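Local coordinates for Peptide/nickel transport system substrate-binding protein (Listeria monocytogenes serotype 1/2a, PDB 5KZT), which binds peptides and probably hands them to a membrane transporter for uptake, as an OppA-type solute-binding protein, at residues D347-W355 / Q391-V399; N268-K276 / A318-F326. All coordinates share one frame; numbering follows the deposited sequence.

Interaction 1: D347-W355 / Q391-V399; sequences DVKEAQKAW and QKNLDGLTV
W355 and Q352 of helix 348-362 each give a side-chain N-H to a backbone carbonyl where helix 377-393 ends and the chain turns into strand 397-404. The amide of Q352 reaches the last helical carbonyl: NE2 lies 2.9 Å from N393 O, nearly straight at 169°, with the acceptor in the Q352 amide plane and the donor on a lone pair. The indole NE1 of W355 meets D395 O at 2.9 Å; the oxygen sits at the ring edge, in its plane, while the donor stands above the carbonyl plane. D395 belongs to the type II beta turn L394-L397, and this bond ties the indole to the turn. Apolar contacts lie alongside. With chi1 at 179° the indole swings out from the helix, trans to the backbone N, and lies over L394, whose CB is 3.8 Å from the centroid of the W355 five-membered ring in a CH-pi contact that limits the ring's rotation. L397 CB approaches W355 CH2 obliquely. At the other end the methyls of V348 pack on the amide of N393, whose ND2 binds A300 O. Helix 291-299 lies against A351, W355 and L397, and I367 of strand 367-374 touches both W355 and L397.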
# COMPACT_ATOMS: atom_id res chain seq x y z
N ASP A 347 -27.82 1.50 4.31
CA ASP A 347 -29.25 1.21 4.50
C ASP A 347 -29.51 0.91 5.98
O ASP A 347 -29.27 -0.21 6.43
CB ASP A 347 -29.65 0.01 3.61
CG ASP A 347 -31.16 -0.22 3.54
OD1 ASP A 347 -31.87 -0.15 4.57
OD2 ASP A 347 -31.64 -0.49 2.41
N VAL A 348 -29.99 1.89 6.73
CA VAL A 348 -30.20 1.71 8.17
C VAL A 348 -31.21 0.58 8.46
O VAL A 348 -30.97 -0.25 9.34
CB VAL A 348 -30.61 3.03 8.89
CG1 VAL A 348 -30.88 2.78 10.37
CG2 VAL A 348 -29.51 4.09 8.75
N LYS A 349 -32.29 0.52 7.68
CA LYS A 349 -33.32 -0.51 7.90
C LYS A 349 -32.78 -1.92 7.66
O LYS A 349 -32.98 -2.81 8.50
CB LYS A 349 -34.57 -0.25 7.07
CG LYS A 349 -35.46 0.82 7.68
CD LYS A 349 -36.80 0.95 6.97
CE LYS A 349 -37.45 2.28 7.30
NZ LYS A 349 -38.73 2.46 6.55
N GLU A 350 -32.09 -2.12 6.54
CA GLU A 350 -31.49 -3.44 6.28
C GLU A 350 -30.41 -3.78 7.30
O GLU A 350 -30.27 -4.94 7.66
CB GLU A 350 -30.96 -3.56 4.85
CG GLU A 350 -32.05 -3.83 3.80
CD GLU A 350 -32.72 -5.19 3.96
OE1 GLU A 350 -32.05 -6.19 4.30
OE2 GLU A 350 -33.95 -5.26 3.74
N ALA A 351 -29.66 -2.77 7.77
CA ALA A 351 -28.70 -2.94 8.88
C ALA A 351 -29.35 -3.42 10.18
O ALA A 351 -28.84 -4.31 10.85
CB ALA A 351 -27.95 -1.63 9.15
N GLN A 352 -30.46 -2.79 10.52
CA GLN A 352 -31.21 -3.11 11.74
C GLN A 352 -31.85 -4.50 11.67
O GLN A 352 -31.89 -5.20 12.68
CB GLN A 352 -32.25 -2.01 12.04
CG GLN A 352 -31.60 -0.73 12.54
CD GLN A 352 -32.51 0.49 12.58
OE1 GLN A 352 -33.59 0.51 11.98
NE2 GLN A 352 -32.07 1.52 13.30
N LYS A 353 -32.33 -4.89 10.49
CA LYS A 353 -32.79 -6.26 10.24
C LYS A 353 -31.68 -7.29 10.53
O LYS A 353 -31.89 -8.24 11.28
CB LYS A 353 -33.29 -6.42 8.79
CG LYS A 353 -33.84 -7.80 8.47
CD LYS A 353 -34.37 -7.96 7.05
CE LYS A 353 -35.28 -9.19 6.98
NZ LYS A 353 -35.38 -9.78 5.62
N ALA A 354 -30.50 -7.07 9.94
CA ALA A 354 -29.34 -7.94 10.18
C ALA A 354 -28.92 -7.93 11.65
O ALA A 354 -28.58 -8.96 12.21
CB ALA A 354 -28.17 -7.52 9.29
N TRP A 355 -28.93 -6.75 12.27
CA TRP A 355 -28.57 -6.61 13.68
C TRP A 355 -29.47 -7.45 14.60
O TRP A 355 -28.97 -8.23 15.41
CB TRP A 355 -28.61 -5.13 14.07
CG TRP A 355 -28.29 -4.81 15.48
CD1 TRP A 355 -29.12 -4.22 16.38
CD2 TRP A 355 -27.03 -4.97 16.15
NE1 TRP A 355 -28.48 -4.03 17.57
CE2 TRP A 355 -27.19 -4.48 17.46
CE3 TRP A 355 -25.78 -5.47 15.76
CZ2 TRP A 355 -26.17 -4.51 18.40
CZ3 TRP A 355 -24.76 -5.50 16.69
CH2 TRP A 355 -24.96 -5.02 18.00
N GLN A 391 -23.46 3.39 17.01
CA GLN A 391 -24.17 3.41 18.30
C GLN A 391 -25.61 3.93 18.18
O GLN A 391 -26.53 3.32 18.74
CB GLN A 391 -23.38 4.16 19.37
CG GLN A 391 -22.12 3.39 19.79
CD GLN A 391 -21.29 4.05 20.88
OE1 GLN A 391 -20.39 3.42 21.42
NE2 GLN A 391 -21.57 5.31 21.20
N LYS A 392 -25.81 5.01 17.43
CA LYS A 392 -27.17 5.55 17.27
C LYS A 392 -28.08 4.60 16.49
O LYS A 392 -29.27 4.54 16.77
CB LYS A 392 -27.16 6.94 16.64
CG LYS A 392 -27.06 6.96 15.12
CD LYS A 392 -27.16 8.37 14.57
CE LYS A 392 -27.03 8.36 13.05
NZ LYS A 392 -26.68 9.72 12.57
N ASN A 393 -27.53 3.88 15.51
CA ASN A 393 -28.32 3.03 14.60
C ASN A 393 -28.58 1.60 15.11
O ASN A 393 -29.59 1.01 14.75
CB ASN A 393 -27.68 2.96 13.20
CG ASN A 393 -27.82 4.27 12.41
OD1 ASN A 393 -28.78 5.00 12.56
ND2 ASN A 393 -26.86 4.55 11.53
N LEU A 394 -27.68 1.07 15.95
CA LEU A 394 -27.74 -0.31 16.39
C LEU A 394 -27.84 -0.42 17.92
O LEU A 394 -26.82 -0.44 18.62
CB LEU A 394 -26.50 -1.05 15.88
CG LEU A 394 -26.27 -1.08 14.37
CD1 LEU A 394 -25.05 -1.93 14.09
CD2 LEU A 394 -27.48 -1.63 13.61
N ASP A 395 -29.07 -0.53 18.42
CA ASP A 395 -29.37 -0.50 19.86
C ASP A 395 -28.69 -1.65 20.58
O ASP A 395 -28.84 -2.81 20.18
CB ASP A 395 -30.88 -0.61 20.11
CG ASP A 395 -31.68 0.58 19.57
OD1 ASP A 395 -31.11 1.66 19.33
OD2 ASP A 395 -32.91 0.43 19.39
N GLY A 396 -27.96 -1.33 21.65
CA GLY A 396 -27.19 -2.30 22.42
C GLY A 396 -25.75 -2.48 21.97
O GLY A 396 -25.04 -3.34 22.47
N LEU A 397 -25.29 -1.67 21.01
CA LEU A 397 -23.91 -1.74 20.54
C LEU A 397 -23.10 -0.63 21.21
O LEU A 397 -23.49 0.54 21.16
CB LEU A 397 -23.85 -1.60 19.01
CG LEU A 397 -22.46 -1.66 18.38
CD1 LEU A 397 -21.81 -3.02 18.56
CD2 LEU A 397 -22.53 -1.32 16.90
N THR A 398 -22.02 -1.03 21.87
CA THR A 398 -20.99 -0.12 22.34
C THR A 398 -19.79 -0.33 21.43
O THR A 398 -19.43 -1.47 21.11
CB THR A 398 -20.56 -0.43 23.78
OG1 THR A 398 -21.67 -0.31 24.65
CG2 THR A 398 -19.48 0.54 24.25
N VAL A 399 -19.20 0.78 21.00
CA VAL A 399 -17.96 0.78 20.20
C VAL A 399 -16.88 1.54 20.99
O VAL A 399 -17.02 2.75 21.20
CB VAL A 399 -18.18 1.41 18.82
CG1 VAL A 399 -16.87 1.48 18.04
CG2 VAL A 399 -19.23 0.62 18.05

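Interaction 2: N268-K276 / A318-F326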
# COMPACT_ATOMS: atom_id res chain seq x y z
N ASN A 268 -5.79 12.04 -6.58
CA ASN A 268 -6.58 10.80 -6.56
C ASN A 268 -5.60 9.65 -6.38
O ASN A 268 -4.75 9.41 -7.23
CB ASN A 268 -7.36 10.60 -7.86
CG ASN A 268 -8.11 9.27 -7.91
OD1 ASN A 268 -8.23 8.53 -6.90
ND2 ASN A 268 -8.63 8.94 -9.10
N ASN A 269 -5.74 8.93 -5.29
CA ASN A 269 -4.81 7.87 -4.93
C ASN A 269 -5.20 6.49 -5.51
O ASN A 269 -4.45 5.55 -5.34
CB ASN A 269 -4.70 7.82 -3.39
CG ASN A 269 -4.19 9.14 -2.78
OD1 ASN A 269 -4.98 10.00 -2.38
ND2 ASN A 269 -2.88 9.32 -2.72
N SER A 270 -6.37 6.37 -6.14
CA SER A 270 -6.95 5.06 -6.56
C SER A 270 -6.87 3.98 -5.46
O SER A 270 -6.65 2.81 -5.73
CB SER A 270 -6.28 4.53 -7.85
OG SER A 270 -6.50 5.41 -8.94
N SER A 271 -7.09 4.43 -4.22
CA SER A 271 -6.99 3.59 -3.04
C SER A 271 -8.37 3.48 -2.43
O SER A 271 -9.19 4.41 -2.57
CB SER A 271 -6.00 4.21 -2.07
OG SER A 271 -4.71 4.22 -2.66
N THR A 272 -8.63 2.35 -1.78
CA THR A 272 -9.90 2.09 -1.13
C THR A 272 -9.68 1.89 0.36
O THR A 272 -8.79 1.11 0.76
CB THR A 272 -10.54 0.83 -1.71
OG1 THR A 272 -10.73 1.03 -3.12
CG2 THR A 272 -11.89 0.53 -1.03
N PHE A 273 -10.46 2.60 1.17
CA PHE A 273 -10.48 2.42 2.61
C PHE A 273 -11.72 1.63 2.98
O PHE A 273 -12.80 1.86 2.43
CB PHE A 273 -10.43 3.77 3.32
CG PHE A 273 -9.04 4.25 3.59
CD1 PHE A 273 -8.27 4.77 2.56
CD2 PHE A 273 -8.46 4.09 4.84
CE1 PHE A 273 -6.96 5.18 2.78
CE2 PHE A 273 -7.17 4.51 5.07
CZ PHE A 273 -6.41 5.05 4.05
N TYR A 274 -11.54 0.65 3.86
CA TYR A 274 -12.58 -0.30 4.15
C TYR A 274 -12.49 -0.72 5.59
O TYR A 274 -11.42 -0.64 6.20
CB TYR A 274 -12.51 -1.52 3.24
CG TYR A 274 -11.14 -2.18 3.15
CD1 TYR A 274 -10.23 -1.76 2.19
CD2 TYR A 274 -10.77 -3.22 4.01
CE1 TYR A 274 -8.98 -2.34 2.07
CE2 TYR A 274 -9.51 -3.81 3.90
CZ TYR A 274 -8.62 -3.36 2.92
OH TYR A 274 -7.37 -3.90 2.78
N ILE A 275 -13.62 -1.18 6.10
CA ILE A 275 -13.70 -1.79 7.42
C ILE A 275 -13.28 -3.25 7.30
O ILE A 275 -13.87 -4.00 6.50
CB ILE A 275 -15.13 -1.74 7.99
CG1 ILE A 275 -15.70 -0.32 7.99
CG2 ILE A 275 -15.17 -2.35 9.40
CD1 ILE A 275 -15.03 0.65 8.93
N LYS A 276 -12.32 -3.67 8.10
CA LYS A 276 -12.00 -5.09 8.28
C LYS A 276 -12.72 -5.70 9.49
O LYS A 276 -12.69 -5.14 10.59
CB LYS A 276 -10.50 -5.27 8.44
CG LYS A 276 -9.71 -4.97 7.18
CD LYS A 276 -8.23 -5.28 7.33
CE LYS A 276 -7.95 -6.76 7.26
NZ LYS A 276 -6.49 -6.97 7.26
N ALA A 318 -17.36 4.60 -1.41
CA ALA A 318 -16.98 3.40 -2.13
C ALA A 318 -18.03 2.34 -1.82
O ALA A 318 -18.39 2.15 -0.66
CB ALA A 318 -15.62 2.92 -1.66
N ASN A 319 -18.51 1.69 -2.87
CA ASN A 319 -19.37 0.50 -2.76
C ASN A 319 -18.76 -0.69 -3.50
O ASN A 319 -19.45 -1.62 -3.94
CB ASN A 319 -20.74 0.84 -3.32
CG ASN A 319 -21.40 1.99 -2.58
OD1 ASN A 319 -21.61 3.06 -3.14
ND2 ASN A 319 -21.71 1.77 -1.33
N ASN A 320 -17.43 -0.61 -3.67
CA ASN A 320 -16.60 -1.62 -4.27
C ASN A 320 -15.24 -1.59 -3.58
O ASN A 320 -14.75 -0.53 -3.16
CB ASN A 320 -16.36 -1.35 -5.75
CG ASN A 320 -17.63 -1.30 -6.56
OD1 ASN A 320 -18.31 -0.28 -6.60
ND2 ASN A 320 -17.97 -2.42 -7.21
N LEU A 321 -14.60 -2.75 -3.51
CA LEU A 321 -13.21 -2.84 -3.10
C LEU A 321 -12.29 -2.25 -4.16
O LEU A 321 -11.35 -1.50 -3.83
CB LEU A 321 -12.83 -4.30 -2.86
CG LEU A 321 -11.37 -4.56 -2.60
CD1 LEU A 321 -10.88 -3.75 -1.41
CD2 LEU A 321 -11.14 -6.06 -2.41
N VAL A 322 -12.54 -2.60 -5.42
CA VAL A 322 -11.76 -2.09 -6.54
C VAL A 322 -12.23 -0.65 -6.80
O VAL A 322 -13.42 -0.40 -6.86
CB VAL A 322 -11.92 -2.97 -7.79
CG1 VAL A 322 -11.25 -2.33 -9.01
CG2 VAL A 322 -11.38 -4.38 -7.53
N PRO A 323 -11.29 0.30 -6.87
CA PRO A 323 -11.67 1.69 -7.05
C PRO A 323 -12.16 1.99 -8.47
O PRO A 323 -11.73 1.34 -9.42
CB PRO A 323 -10.39 2.46 -6.72
CG PRO A 323 -9.30 1.49 -7.00
CD PRO A 323 -9.85 0.17 -6.60
N GLU A 324 -13.08 2.96 -8.59
CA GLU A 324 -13.56 3.40 -9.90
C GLU A 324 -12.44 4.09 -10.64
O GLU A 324 -11.61 4.74 -10.02
CB GLU A 324 -14.69 4.40 -9.77
CG GLU A 324 -15.95 3.89 -9.11
CD GLU A 324 -17.03 4.93 -9.17
OE1 GLU A 324 -17.86 4.87 -10.11
OE2 GLU A 324 -17.01 5.84 -8.31
N GLY A 325 -12.42 3.95 -11.95
CA GLY A 325 -11.50 4.68 -12.81
C GLY A 325 -10.10 4.09 -12.90
O GLY A 325 -9.21 4.74 -13.42
N PHE A 326 -9.92 2.85 -12.43
CA PHE A 326 -8.59 2.26 -12.29
C PHE A 326 -8.27 1.12 -13.26
O PHE A 326 -7.18 1.06 -13.83
CB PHE A 326 -8.39 1.78 -10.84
CG PHE A 326 -7.01 1.22 -10.59
CD1 PHE A 326 -5.89 2.01 -10.76
CD2 PHE A 326 -6.83 -0.12 -10.23
CE1 PHE A 326 -4.61 1.50 -10.55
CE2 PHE A 326 -5.56 -0.64 -10.03
CZ PHE A 326 -4.46 0.16 -10.18
O HOH W 1 -9.08 5.83 -9.70
O HOH W 2 -13.26 1.69 -3.81
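Strand 264-277, part of the mixed sheet beside the bound peptide, is covered here by the irregular loop that follows strand 316-317. T272 makes the direct polar link: OG1 donates to L321 O at 2.7 Å, from above the carbonyl plane. With chi1 at -59°, OG1 stands beside the backbone N, and CG2 of T272, trans to that N, lies 3.5 Å from L321 O. A water donates both to T272 OG1 and to N320 O, so the hydroxyl is held by two bonds, as donor to L321 O and acceptor from the water. A second water donates to E324 O, 2.8 Å from it, accepts from N268 ND2 and also bonds S270 OG, while N268 OD1 accepts from S270 N in an Asx turn. Carbon contacts lie beside these bridges: P323 CG comes within 3.2 Å of S270 O, a buried carbonyl oxygen with no polar partner in the model, and S270 CB lies 3.9 Å from F326 CD1, oblique to the ring. Farther along, L321 CD1 meets Y274 CD1 at 4.2 Å. F273, pointing away from the loop, packs on an acidic side chain of the peptide, to which S271 OG hydrogen-bonds in one of its two conformers. F435 of helix 433-436 touches T272, L321, P323 and F326, while strands 420-425 and 491-503 pair with strand 264-277.

Overall arrangement
Both segments of interaction 2 precede those of interaction 1 in the sequence. The centres of the two contacts are 24 Å apart and their nearest atoms about 8 Å, without touching. Both reach the same mixed sheet: strand 264-277 of interaction 2 pairs antiparallel with strand 420-425, which runs parallel to strand 367-374, and that strand in turn pairs in parallel with strand 397-404 of interaction 1. The centre of interaction 2 is about 12 Å from that of the chain, beside the peptide; interaction 1, its centre about 31 Å out, packs helix 348-362 on the helix-turn-strand junction that leads into strand 397-404, away from the ligand-contacting strand.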